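Local coordinates for iron-sulfur cluster assembly scaffold protein NifU (Fervidobacterium islandicum, PDB 6A6F), which probably takes part in building iron-sulfur clusters in the SUF system, as a zinc-binding scaffold or sulfur-transfer protein of the SufU/NifU family, at residues D12-K17 against G61-Q66; V29-N34 against E40-F45; Q66-V71 against L125-T130; I73-G78 against L105-N110; N93-K98 against M119-F124. One frame throughout, in Å; residues are numbered along the deposited sequence.

Contact 1 (D12-K17 against G61-Q66); sequences DYSKLK and GCAISQ. With ZN (zinc ion), chain G.
Ser14, of the segment 12-17, meets the first turn of helix 63-76 through Ala63 and Gln66. Its CB rests against the backbone oxygen of Ala63 (Ser14 CB to Ala63 O 3.5 Å), and the CB atoms of Ser14 and Ala63 stand 3.9 Å apart. The hydroxyl of Ser14 serves its own helix instead, bonded to Met11 O. The polar link across the contact is the amide of Gln66, whose NE2 reaches Ser14 O at 3.0 Å in a weak, bent bond (134° at the hydrogen).

What steadies that amide is its other end: Gly61 N donates to Gln66 OE1 at 3.1 Å, nearly straight but tilted 26° from the carbonyl plane. With CG beside the backbone N (chi1 -63°) and the chain extended beyond it, Gln66 reaches from the helix to Ser14 O with one end of its amide and to Gly61 N with the other. Cut back to alanine, this position would probably leave Ser14 O and Gly61 N without these side-chain partners and open a gap beside Ser14.

Further out, Cys62 caps the same helix: Ser65 N donates to Cys62 SG at 3.4 Å, almost in line. That sulfur also binds zinc at 2.3 Å, and Cys37, Asp39 and Cys123 complete the site. One cysteine sulfur, used as both N-cap acceptor and zinc ligand, thus fixes the start of helix 63-76 at the three-cysteine, one-aspartate zinc site of this SufU-like protein.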
# COMPACT_ATOMS: atom_id res chain seq x y z
N ASP A 12 6.11 -9.60 0.14
CA ASP A 12 5.44 -10.41 1.10
C ASP A 12 5.19 -9.60 2.39
O ASP A 12 4.07 -9.60 2.87
CB ASP A 12 6.29 -11.66 1.46
CG ASP A 12 6.28 -12.75 0.34
OD1 ASP A 12 5.49 -12.62 -0.61
OD2 ASP A 12 7.04 -13.75 0.44
N TYR A 13 6.22 -8.97 2.98
CA TYR A 13 6.03 -8.25 4.22
C TYR A 13 5.11 -7.02 4.12
O TYR A 13 4.53 -6.63 5.11
CB TYR A 13 7.37 -7.91 4.91
CG TYR A 13 7.80 -9.05 5.80
CD1 TYR A 13 7.29 -9.17 7.10
CD2 TYR A 13 8.68 -10.03 5.34
CE1 TYR A 13 7.63 -10.22 7.91
CE2 TYR A 13 9.05 -11.10 6.14
CZ TYR A 13 8.53 -11.19 7.42
OH TYR A 13 8.89 -12.24 8.22
N SER A 14 5.00 -6.40 2.95
CA SER A 14 4.15 -5.20 2.79
C SER A 14 2.67 -5.57 2.89
O SER A 14 1.86 -4.72 3.17
CB SER A 14 4.32 -4.52 1.41
OG SER A 14 3.80 -5.37 0.37
N LYS A 15 2.33 -6.82 2.63
CA LYS A 15 0.95 -7.28 2.64
C LYS A 15 0.55 -7.88 3.97
O LYS A 15 -0.63 -8.21 4.16
CB LYS A 15 0.73 -8.35 1.56
CG LYS A 15 0.69 -7.79 0.15
CD LYS A 15 0.15 -8.80 -0.85
CE LYS A 15 1.13 -9.95 -1.11
NZ LYS A 15 2.23 -9.54 -2.03
N LEU A 16 1.49 -8.01 4.90
CA LEU A 16 1.20 -8.68 6.17
C LEU A 16 0.11 -7.93 6.93
O LEU A 16 0.15 -6.70 7.01
CB LEU A 16 2.47 -8.78 7.00
CG LEU A 16 2.55 -9.85 8.05
CD1 LEU A 16 2.55 -11.23 7.38
CD2 LEU A 16 3.80 -9.66 8.89
N LYS A 17 -0.85 -8.68 7.48
CA LYS A 17 -1.99 -8.14 8.19
C LYS A 17 -1.97 -8.26 9.70
O LYS A 17 -2.66 -7.52 10.36
CB LYS A 17 -3.26 -8.88 7.74
CG LYS A 17 -3.66 -8.71 6.28
CD LYS A 17 -3.66 -7.25 5.87
CE LYS A 17 -4.24 -7.10 4.46
NZ LYS A 17 -4.23 -5.67 4.05
N GLY A 61 1.00 3.24 3.39
CA GLY A 61 2.05 3.85 2.61
C GLY A 61 2.55 2.90 1.52
O GLY A 61 1.94 1.88 1.23
N CYS A 62 3.68 3.25 0.93
CA CYS A 62 4.30 2.39 -0.05
C CYS A 62 4.69 0.96 0.50
O CYS A 62 4.63 0.67 1.72
CB CYS A 62 5.51 3.11 -0.63
SG CYS A 62 7.01 3.18 0.37
N ALA A 63 5.08 0.09 -0.41
CA ALA A 63 5.49 -1.23 -0.05
C ALA A 63 6.74 -1.30 0.84
O ALA A 63 6.85 -2.19 1.68
CB ALA A 63 5.67 -2.08 -1.32
N ILE A 64 7.66 -0.38 0.65
CA ILE A 64 8.87 -0.34 1.41
C ILE A 64 8.60 0.12 2.85
O ILE A 64 9.11 -0.53 3.79
CB ILE A 64 9.93 0.56 0.74
CG1 ILE A 64 10.43 -0.07 -0.57
CG2 ILE A 64 11.11 0.77 1.66
CD1 ILE A 64 11.36 0.86 -1.35
N SER A 65 7.82 1.20 3.02
CA SER A 65 7.44 1.65 4.36
C SER A 65 6.59 0.62 5.13
O SER A 65 6.83 0.41 6.32
CB SER A 65 6.71 3.02 4.37
OG SER A 65 5.41 2.89 3.74
N GLN A 66 5.63 -0.04 4.46
CA GLN A 66 4.78 -1.06 5.08
C GLN A 66 5.57 -2.35 5.38
O GLN A 66 5.42 -2.90 6.50
CB GLN A 66 3.51 -1.41 4.26
CG GLN A 66 2.54 -0.26 4.08
CD GLN A 66 1.17 -0.61 3.46
OE1 GLN A 66 0.28 0.21 3.48
NE2 GLN A 66 0.99 -1.83 2.92
ZN ZN G . 7.40 5.46 0.63

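Contact 2 (V29-N34 against E40-F45); sequences VEEGKN and EVTLYF. With NI (nickel (II) ion), chain H.
Leu43 N donates to Glu30 O at 2.8 Å, and the same oxygen also takes a CA-H...O contact from Thr42 CA at 3.4 Å, so two groups of the facing strand grip it. Glu30 N answers by donating to Leu43 O. Two residues on, Gly32 and Val41 form the next hydrogen-bonded pair and exchange two bonds in the same way, Gly32 N to Val41 O and Val41 N to Gly32 O. Between and beyond them come the non-hydrogen-bonded pairs Val29-Tyr44, Glu31-Thr42 and Lys33-Glu40.

These three pairs put their side chains on one face. Val29 CG1, anti to the backbone N (chi1 -179°), touches Thr42 CG2 at 3.5 Å and lies over a face of the Tyr44 ring, while Val29 CG2 meets Tyr44 CD2 at 3.8 Å. Glu31 and Thr42 run side by side, with Glu31 CG 3.5 Å from Thr42 OG1. Lys33 and Glu40 point the same way and form a long salt bridge, Lys33 NZ to Glu40 OE1 3.6 Å, at the surface.

On the other face Glu30 bends at chi2 and leads away from the strand pair, Glu30 OE2 binding nickel at 2.2 Å; two waters and Lys28 bind the same ion.

This is a beta hairpin, strands 28-34 and 39-48, with strand 51-58 bonded along the far edge of 39-48. Val41 and Leu43 face helix 63-76, and Asn34 and Phe45 touch helix 118-135.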
# COMPACT_ATOMS: atom_id res chain seq x y z
N VAL A 29 1.19 5.90 21.82
CA VAL A 29 0.77 6.03 20.44
C VAL A 29 1.64 7.10 19.81
O VAL A 29 1.71 8.22 20.34
CB VAL A 29 -0.68 6.56 20.31
CG1 VAL A 29 -1.06 6.66 18.83
CG2 VAL A 29 -1.68 5.65 21.03
N GLU A 30 2.30 6.78 18.70
CA GLU A 30 3.17 7.75 17.99
C GLU A 30 2.91 7.77 16.49
O GLU A 30 2.89 6.72 15.84
CB GLU A 30 4.64 7.45 18.28
CG GLU A 30 5.60 8.52 17.78
CD GLU A 30 5.64 9.73 18.69
OE1 GLU A 30 5.78 10.87 18.21
OE2 GLU A 30 5.51 9.53 19.89
N GLU A 31 2.69 8.96 15.94
CA GLU A 31 2.41 9.13 14.49
C GLU A 31 3.63 9.64 13.76
O GLU A 31 4.36 10.43 14.30
CB GLU A 31 1.31 10.13 14.28
CG GLU A 31 0.07 9.76 15.05
CD GLU A 31 -1.00 10.81 14.94
OE1 GLU A 31 -1.25 11.33 13.81
OE2 GLU A 31 -1.60 11.11 16.00
N GLY A 32 3.85 9.20 12.52
CA GLY A 32 4.98 9.67 11.76
C GLY A 32 4.58 9.72 10.32
O GLY A 32 3.69 8.96 9.93
N LYS A 33 5.23 10.59 9.54
CA LYS A 33 4.92 10.76 8.10
C LYS A 33 6.19 10.96 7.27
O LYS A 33 7.14 11.52 7.76
CB LYS A 33 4.09 12.04 7.86
CG LYS A 33 2.77 12.18 8.58
CD LYS A 33 2.41 13.67 8.70
CE LYS A 33 1.12 13.89 9.49
NZ LYS A 33 -0.00 13.28 8.73
N ASN A 34 6.17 10.51 6.02
CA ASN A 34 7.29 10.74 5.07
C ASN A 34 6.61 11.42 3.91
O ASN A 34 6.13 10.76 2.97
CB ASN A 34 7.94 9.41 4.64
CG ASN A 34 8.91 9.57 3.46
OD1 ASN A 34 9.61 10.57 3.34
ND2 ASN A 34 8.98 8.54 2.61
N GLU A 40 2.36 7.20 5.81
CA GLU A 40 1.89 7.54 7.18
C GLU A 40 1.93 6.30 8.02
O GLU A 40 1.57 5.25 7.55
CB GLU A 40 0.46 8.02 7.17
CG GLU A 40 0.34 9.41 6.54
CD GLU A 40 -1.10 9.92 6.52
OE1 GLU A 40 -1.29 11.08 6.12
OE2 GLU A 40 -2.03 9.15 6.93
N VAL A 41 2.38 6.42 9.24
CA VAL A 41 2.27 5.31 10.17
C VAL A 41 1.92 5.80 11.58
O VAL A 41 2.49 6.80 12.04
CB VAL A 41 3.55 4.48 10.16
CG1 VAL A 41 4.72 5.24 10.78
CG2 VAL A 41 3.33 3.16 10.88
N THR A 42 0.99 5.12 12.24
CA THR A 42 0.73 5.35 13.67
C THR A 42 1.07 4.07 14.40
O THR A 42 0.52 3.03 14.10
CB THR A 42 -0.73 5.69 13.92
OG1 THR A 42 -1.00 6.91 13.25
CG2 THR A 42 -1.04 5.88 15.41
N LEU A 43 2.04 4.14 15.31
CA LEU A 43 2.41 2.99 16.07
C LEU A 43 1.70 2.96 17.43
O LEU A 43 1.68 3.96 18.15
CB LEU A 43 3.91 2.98 16.28
CG LEU A 43 4.80 2.97 15.06
CD1 LEU A 43 6.26 3.06 15.51
CD2 LEU A 43 4.56 1.67 14.32
N TYR A 44 1.20 1.80 17.81
CA TYR A 44 0.51 1.57 19.13
C TYR A 44 1.38 0.60 19.95
O TYR A 44 1.76 -0.44 19.44
CB TYR A 44 -0.89 0.92 18.93
CG TYR A 44 -1.84 1.84 18.23
CD1 TYR A 44 -1.82 1.94 16.87
CD2 TYR A 44 -2.71 2.67 18.94
CE1 TYR A 44 -2.68 2.80 16.20
CE2 TYR A 44 -3.55 3.55 18.28
CZ TYR A 44 -3.51 3.60 16.91
OH TYR A 44 -4.30 4.45 16.22
N PHE A 45 1.71 0.92 21.21
CA PHE A 45 2.55 0.06 22.04
C PHE A 45 1.85 -0.38 23.32
O PHE A 45 1.13 0.42 23.93
CB PHE A 45 3.84 0.79 22.47
CG PHE A 45 4.73 1.21 21.33
CD1 PHE A 45 4.50 2.38 20.66
CD2 PHE A 45 5.81 0.44 20.98
CE1 PHE A 45 5.34 2.78 19.63
CE2 PHE A 45 6.65 0.81 19.95
CZ PHE A 45 6.41 1.99 19.29
NI NI H . 5.28 11.00 21.46
O HOH W 1 5.64 13.11 20.04
O HOH W 2 7.44 10.36 22.33

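Contact 3 (Q66-V71 against L125-T130); sequences QASTNV and LLPWKT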
# COMPACT_ATOMS: atom_id res chain seq x y z
N GLN A 66 5.63 -0.04 4.46
CA GLN A 66 4.78 -1.06 5.08
C GLN A 66 5.57 -2.35 5.38
O GLN A 66 5.42 -2.90 6.50
CB GLN A 66 3.51 -1.41 4.26
CG GLN A 66 2.54 -0.26 4.08
CD GLN A 66 1.17 -0.61 3.46
OE1 GLN A 66 0.28 0.21 3.48
NE2 GLN A 66 0.99 -1.83 2.92
N ALA A 67 6.41 -2.81 4.44
CA ALA A 67 7.31 -3.94 4.69
C ALA A 67 8.25 -3.69 5.87
O ALA A 67 8.35 -4.50 6.77
CB ALA A 67 8.12 -4.29 3.45
N SER A 68 8.87 -2.53 5.87
CA SER A 68 9.76 -2.13 6.96
C SER A 68 9.04 -2.10 8.32
O SER A 68 9.55 -2.64 9.26
CB SER A 68 10.41 -0.80 6.70
OG SER A 68 11.39 -0.50 7.71
N THR A 69 7.86 -1.49 8.38
CA THR A 69 7.03 -1.49 9.59
C THR A 69 6.74 -2.89 10.14
O THR A 69 6.89 -3.14 11.35
CB THR A 69 5.67 -0.77 9.35
OG1 THR A 69 5.91 0.56 8.85
CG2 THR A 69 4.89 -0.67 10.66
N ASN A 70 6.35 -3.81 9.28
CA ASN A 70 6.01 -5.10 9.70
C ASN A 70 7.25 -5.88 10.16
O ASN A 70 7.16 -6.65 11.10
CB ASN A 70 5.29 -5.86 8.58
CG ASN A 70 3.82 -5.47 8.48
OD1 ASN A 70 3.13 -5.49 9.48
ND2 ASN A 70 3.34 -5.13 7.28
N VAL A 71 8.38 -5.75 9.47
CA VAL A 71 9.59 -6.49 9.86
C VAL A 71 10.05 -5.91 11.21
O VAL A 71 10.41 -6.67 12.10
CB VAL A 71 10.67 -6.46 8.80
CG1 VAL A 71 11.95 -7.05 9.32
CG2 VAL A 71 10.21 -7.23 7.56
N LEU A 125 13.10 4.02 6.73
CA LEU A 125 13.35 4.57 8.04
C LEU A 125 12.14 5.11 8.78
O LEU A 125 12.24 5.31 9.98
CB LEU A 125 14.43 5.65 8.01
CG LEU A 125 15.85 5.12 7.84
CD1 LEU A 125 16.79 6.31 7.75
CD2 LEU A 125 16.26 4.20 8.99
N LEU A 126 11.03 5.36 8.08
CA LEU A 126 9.87 5.96 8.70
C LEU A 126 9.42 5.23 10.00
O LEU A 126 9.34 5.85 11.05
CB LEU A 126 8.70 6.06 7.71
CG LEU A 126 7.39 6.58 8.33
CD1 LEU A 126 7.61 7.97 8.88
CD2 LEU A 126 6.26 6.57 7.33
N PRO A 127 9.13 3.90 9.94
CA PRO A 127 8.76 3.24 11.20
C PRO A 127 9.82 3.32 12.26
O PRO A 127 9.48 3.40 13.43
CB PRO A 127 8.54 1.79 10.81
CG PRO A 127 9.22 1.68 9.49
CD PRO A 127 9.07 2.98 8.82
N TRP A 128 11.09 3.22 11.89
CA TRP A 128 12.19 3.19 12.87
C TRP A 128 12.38 4.55 13.58
O TRP A 128 12.59 4.61 14.79
CB TRP A 128 13.51 2.76 12.19
CG TRP A 128 13.55 1.32 11.84
CD1 TRP A 128 13.40 0.79 10.61
CD2 TRP A 128 13.69 0.24 12.74
NE1 TRP A 128 13.44 -0.56 10.68
CE2 TRP A 128 13.64 -0.93 11.98
CE3 TRP A 128 13.83 0.14 14.12
CZ2 TRP A 128 13.75 -2.20 12.56
CZ3 TRP A 128 13.96 -1.13 14.69
CH2 TRP A 128 13.93 -2.27 13.90
N LYS A 129 12.30 5.63 12.80
CA LYS A 129 12.38 6.99 13.32
C LYS A 129 11.18 7.28 14.21
O LYS A 129 11.33 7.91 15.24
CB LYS A 129 12.43 8.02 12.17
CG LYS A 129 13.64 7.94 11.24
CD LYS A 129 14.99 7.84 11.95
CE LYS A 129 15.37 9.15 12.62
NZ LYS A 129 16.62 9.06 13.46
N THR A 130 10.01 6.78 13.83
CA THR A 130 8.82 6.90 14.65
C THR A 130 8.94 6.13 15.93
O THR A 130 8.60 6.64 16.99
CB THR A 130 7.55 6.49 13.88
OG1 THR A 130 7.47 7.28 12.71
CG2 THR A 130 6.31 6.73 14.74
O HOH W 3 12.44 -2.71 8.97
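Ser68 turns OG anti to the backbone N (chi1 -174°), which carries the hydroxyl across to Pro127, whereas Thr69 keeps OG1 beside its own N (chi1 -55°), which sets it against CB and CG of the same proline. Between them they seat the Pro127 ring at a helix-helix packing in the middle of the NifU-like fold, where helices 63-76 and 118-135 run at 44° with their local axes 8.2 Å apart.

Pro127 CB lies 3.5 Å from Thr69 OG1, and Pro127 CG is 3.6 Å from Ser68 OG. No hydrogen bond joins the two segments directly; each hydroxyl is satisfied in another way. Thr69 OG1 bonds to Ser65 O one turn back. Helix 118-135 is kinked here: the proline nitrogen cannot donate, and Trp128 N also lacks a bond to the turn before. Ser68 OG bonds to Phe124 O, the carbonyl that Trp128 N would take in an unbroken helix. The wall of the contact continues through Trp128, whose ring meets Met87 and Met88 of helix 81-95.

A water bridges the polar ends, donating to Ser68 OG at 2.8 Å and accepting from Trp128 NE1 at 2.9 Å.

Contact 4 (I73-G78 against L105-N110); sequences IEQIIG and LGPIIN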
# COMPACT_ATOMS: atom_id res chain seq x y z
N ILE A 73 8.17 -4.60 13.63
CA ILE A 73 7.28 -5.05 14.69
C ILE A 73 7.60 -6.47 15.05
O ILE A 73 7.73 -6.82 16.21
CB ILE A 73 5.77 -4.88 14.30
CG1 ILE A 73 5.49 -3.38 14.28
CG2 ILE A 73 4.85 -5.64 15.27
CD1 ILE A 73 4.15 -3.01 13.69
N GLU A 74 7.72 -7.30 14.03
CA GLU A 74 8.00 -8.72 14.25
C GLU A 74 9.30 -8.89 15.04
O GLU A 74 9.45 -9.82 15.84
CB GLU A 74 8.08 -9.41 12.89
CG GLU A 74 8.50 -10.85 12.90
CD GLU A 74 8.77 -11.33 11.48
OE1 GLU A 74 9.92 -11.11 11.00
OE2 GLU A 74 7.82 -11.86 10.86
N GLN A 75 10.27 -8.04 14.78
CA GLN A 75 11.55 -8.19 15.43
C GLN A 75 11.58 -7.56 16.84
O GLN A 75 12.36 -8.02 17.68
CB GLN A 75 12.67 -7.65 14.56
CG GLN A 75 12.89 -8.46 13.28
CD GLN A 75 13.20 -9.92 13.58
OE1 GLN A 75 12.51 -10.83 13.12
NE2 GLN A 75 14.17 -10.13 14.41
N ILE A 76 10.80 -6.52 17.11
CA ILE A 76 10.92 -5.84 18.40
C ILE A 76 10.01 -6.35 19.49
O ILE A 76 10.27 -6.07 20.67
CB ILE A 76 10.79 -4.32 18.36
CG1 ILE A 76 9.38 -3.84 17.93
CG2 ILE A 76 11.88 -3.72 17.49
CD1 ILE A 76 9.26 -2.33 17.74
N ILE A 77 8.94 -7.08 19.12
CA ILE A 77 8.04 -7.60 20.12
C ILE A 77 8.82 -8.57 21.00
O ILE A 77 9.46 -9.46 20.51
CB ILE A 77 6.79 -8.27 19.51
CG1 ILE A 77 5.84 -7.17 19.05
CG2 ILE A 77 6.05 -9.11 20.52
CD1 ILE A 77 4.59 -7.70 18.38
N GLY A 78 8.69 -8.38 22.30
CA GLY A 78 9.37 -9.22 23.28
C GLY A 78 10.76 -8.72 23.65
O GLY A 78 11.41 -9.27 24.53
N LEU A 105 20.49 -7.20 13.52
CA LEU A 105 19.47 -6.87 12.53
C LEU A 105 18.63 -8.03 12.11
O LEU A 105 17.46 -7.84 11.80
CB LEU A 105 20.08 -6.19 11.30
CG LEU A 105 20.53 -4.77 11.64
CD1 LEU A 105 20.95 -4.02 10.37
CD2 LEU A 105 19.48 -3.97 12.45
N GLY A 106 19.23 -9.21 12.05
CA GLY A 106 18.59 -10.38 11.49
C GLY A 106 18.00 -10.13 10.10
O GLY A 106 18.71 -9.66 9.18
N PRO A 107 16.69 -10.43 9.93
CA PRO A 107 16.08 -10.28 8.59
C PRO A 107 15.94 -8.80 8.14
O PRO A 107 15.63 -8.55 7.00
CB PRO A 107 14.70 -10.95 8.77
CG PRO A 107 14.37 -10.67 10.18
CD PRO A 107 15.69 -10.86 10.92
N ILE A 108 16.19 -7.84 9.03
CA ILE A 108 16.17 -6.45 8.66
C ILE A 108 17.26 -6.22 7.59
O ILE A 108 17.16 -5.29 6.77
CB ILE A 108 16.31 -5.52 9.87
CG1 ILE A 108 15.19 -5.76 10.86
CG2 ILE A 108 16.33 -4.05 9.44
CD1 ILE A 108 15.46 -5.16 12.23
N ILE A 109 18.27 -7.10 7.56
CA ILE A 109 19.29 -7.06 6.51
C ILE A 109 18.71 -7.21 5.09
O ILE A 109 19.33 -6.80 4.11
CB ILE A 109 20.40 -8.12 6.73
CG1 ILE A 109 21.65 -7.78 5.93
CG2 ILE A 109 19.98 -9.51 6.36
CD1 ILE A 109 22.37 -6.57 6.48
N ASN A 110 17.49 -7.74 4.98
CA ASN A 110 16.86 -7.85 3.67
C ASN A 110 16.58 -6.49 3.00
O ASN A 110 16.46 -6.43 1.81
CB ASN A 110 15.65 -8.78 3.77
CG ASN A 110 16.07 -10.22 4.02
OD1 ASN A 110 16.87 -10.72 3.28
ND2 ASN A 110 15.58 -10.85 5.08
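Gln75 crosses from helix 63-76 to Pro107, the two side chains coming from opposite directions. Its CB points toward the loop after helix 102-105, and CG stays beside the backbone N (chi1 -67°). CG is the first atom to meet the far segment, with Ile108 CG1 at 4.3 Å and Pro107 CG at 4.1 Å. The chain then bends at chi2 (-58°), which lays the amide against the pyrrolidine ring: Gln75 CD lies 3.7 Å from Pro107 CG and 3.8 Å from Pro107 CD. At the tip, the amide group as a whole stays against those same two ring carbons.

Ile108 also packs inward on Phe124 and Trp128 of helix 118-135, while Gln75 touches Met87 of helix 81-95, so the contact sits where three helices and the 3-10 segment that starts at Pro107 converge. A glycine in place of Gln75 would probably uncover the Pro107 ring and open a gap beside Ile108.

No hydrogen bond joins the segments. The glutamine works here through its carbon chain and the flat amide, and the contact between helix end and loop therefore rests on van der Waals packing against proline and isoleucine.

Contact 5 (N93-K98 against M119-F124); sequences NMMLGK and MRVKCF. With ZN (zinc ion), chain G.
Met95, Phe124 and Val121 carry this contact, with Met95 lying against both of the others. It is the last residue of helix 81-95, and its chain keeps CG beside the backbone N (chi1 -80°) before bending at chi2 and again at chi3. That double bend lays the thioether along the CD2 and CE2 side of the Phe124 ring: Met95 CG approaches Phe124 CD2 at 3.3 Å, a tight contact, and the methyl CE ends over one face of the ring. The sulfur, Met95 SD, stands 4.6 Å from the ring centroid, 47° off its normal, an oblique Met-aromatic contact.

Val121, one turn before Phe124 on helix 118-135, also packs on the methionine. Its CG2 touches Met95 SD at 3.8 Å and its CG1 reaches Met95 CB at 4.0 Å, the two side chains sliding past each other in opposite directions. Met94 brings its methyl obliquely to the ring, Met94 CE to Phe124 CZ 4.0 Å, its side chain crossing that of Phe124 at about a right angle. Phe111 and Trp128 also meet the Phe124 ring.

On a different side of the same helix, Cys123 SG binds zinc at 2.3 Å and accepts from Arg120 NE at 3.5 Å, in the plane of the guanidinium. The helix thus has two characters: a metal-binding side, where one sulfur takes both zinc and an arginine N-H, and an apolar side joined to helix 81-95 by sulfur, methyl and ring packing without any hydrogen bond.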
# COMPACT_ATOMS: atom_id res chain seq x y z
N ASN A 93 22.25 3.03 10.70
CA ASN A 93 23.64 2.86 10.23
C ASN A 93 23.74 2.13 8.89
O ASN A 93 24.53 2.52 8.03
CB ASN A 93 24.52 2.14 11.26
CG ASN A 93 24.88 3.04 12.44
OD1 ASN A 93 24.54 4.22 12.46
ND2 ASN A 93 25.52 2.47 13.45
N MET A 94 22.97 1.07 8.73
CA MET A 94 22.93 0.33 7.46
C MET A 94 22.61 1.28 6.31
O MET A 94 23.29 1.28 5.27
CB MET A 94 21.89 -0.81 7.53
CG MET A 94 21.94 -1.81 6.38
SD MET A 94 20.79 -3.19 6.45
CE MET A 94 19.24 -2.30 6.67
N MET A 95 21.57 2.09 6.50
CA MET A 95 21.08 2.96 5.45
C MET A 95 22.09 4.00 5.08
O MET A 95 22.25 4.30 3.92
CB MET A 95 19.79 3.65 5.88
CG MET A 95 18.56 2.76 5.76
SD MET A 95 18.33 2.23 4.06
CE MET A 95 18.72 0.51 4.14
N LEU A 96 22.75 4.57 6.07
CA LEU A 96 23.84 5.48 5.80
C LEU A 96 24.94 4.51 5.38
O LEU A 96 24.72 3.31 5.32
CB LEU A 96 24.18 6.27 7.07
CG LEU A 96 23.00 6.97 7.76
CD1 LEU A 96 23.38 7.44 9.16
CD2 LEU A 96 22.44 8.13 6.95
N GLY A 97 26.12 4.97 5.07
CA GLY A 97 27.13 4.00 4.65
C GLY A 97 27.83 3.30 5.79
O GLY A 97 28.79 2.57 5.56
N LYS A 98 27.36 3.49 7.02
CA LYS A 98 28.17 3.20 8.19
C LYS A 98 28.15 1.74 8.60
O LYS A 98 27.52 0.91 7.95
CB LYS A 98 27.75 4.10 9.36
CG LYS A 98 27.74 5.57 8.99
CD LYS A 98 27.64 6.47 10.21
CE LYS A 98 26.36 6.21 10.99
NZ LYS A 98 26.07 7.20 12.07
N MET A 119 15.82 8.41 -2.00
CA MET A 119 14.44 8.78 -1.67
C MET A 119 13.72 7.68 -0.86
O MET A 119 13.02 8.00 0.13
CB MET A 119 13.64 9.21 -2.91
CG MET A 119 13.65 10.73 -3.10
SD MET A 119 12.58 11.23 -4.47
CE MET A 119 13.52 10.70 -5.91
N ARG A 120 13.96 6.42 -1.22
CA ARG A 120 13.33 5.28 -0.53
C ARG A 120 13.93 4.96 0.85
O ARG A 120 13.31 4.27 1.65
CB ARG A 120 13.33 4.04 -1.43
CG ARG A 120 12.86 4.29 -2.85
CD ARG A 120 11.56 5.11 -2.91
NE ARG A 120 10.43 4.40 -2.32
CZ ARG A 120 9.68 3.52 -2.94
NH1 ARG A 120 8.70 2.94 -2.28
NH2 ARG A 120 9.93 3.16 -4.20
N VAL A 121 15.10 5.47 1.13
CA VAL A 121 15.67 5.37 2.44
C VAL A 121 14.75 5.95 3.50
O VAL A 121 14.68 5.44 4.61
CB VAL A 121 17.04 6.07 2.50
CG1 VAL A 121 17.52 6.25 3.94
CG2 VAL A 121 18.06 5.24 1.74
N LYS A 122 14.04 7.01 3.17
CA LYS A 122 13.08 7.59 4.08
C LYS A 122 11.86 6.72 4.36
O LYS A 122 11.31 6.82 5.43
CB LYS A 122 12.59 8.93 3.54
CG LYS A 122 13.57 10.06 3.83
CD LYS A 122 14.39 10.45 2.61
CE LYS A 122 14.44 11.97 2.50
NZ LYS A 122 13.02 12.40 2.42
N CYS A 123 11.44 5.94 3.36
CA CYS A 123 10.38 4.97 3.46
C CYS A 123 10.77 3.84 4.42
O CYS A 123 10.03 3.53 5.33
CB CYS A 123 10.00 4.41 2.08
SG CYS A 123 9.72 5.71 0.82
N PHE A 124 11.95 3.25 4.21
CA PHE A 124 12.49 2.29 5.13
C PHE A 124 12.59 2.80 6.58
O PHE A 124 12.24 2.08 7.54
CB PHE A 124 13.89 1.88 4.72
CG PHE A 124 14.54 0.99 5.71
CD1 PHE A 124 14.07 -0.29 5.93
CD2 PHE A 124 15.59 1.44 6.47
CE1 PHE A 124 14.68 -1.13 6.86
CE2 PHE A 124 16.19 0.63 7.43
CZ PHE A 124 15.73 -0.67 7.62
ZN ZN G . 7.40 5.46 0.63

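From the N terminus, helix 8-14 meets the start of helix 63-76 in contact 1, closing a loop that holds the whole three-stranded sheet; the hairpin of contact 2 is nested inside it. Contact 3 opens after that loop has closed and ties the middle of helix 63-76 to helix 118-135. Within its span lie contacts 4 and 5, whose segments alternate along the chain, so they cross: one joins the end of helix 63-76 to the 105-110 loop, the other helix 81-95 to helix 118-135. Gln66 lies in the segments of both contact 1 and contact 3, though it touches across only the first, and the zinc ion joins contact 1 to contact 5 through Cys62 and Cys123.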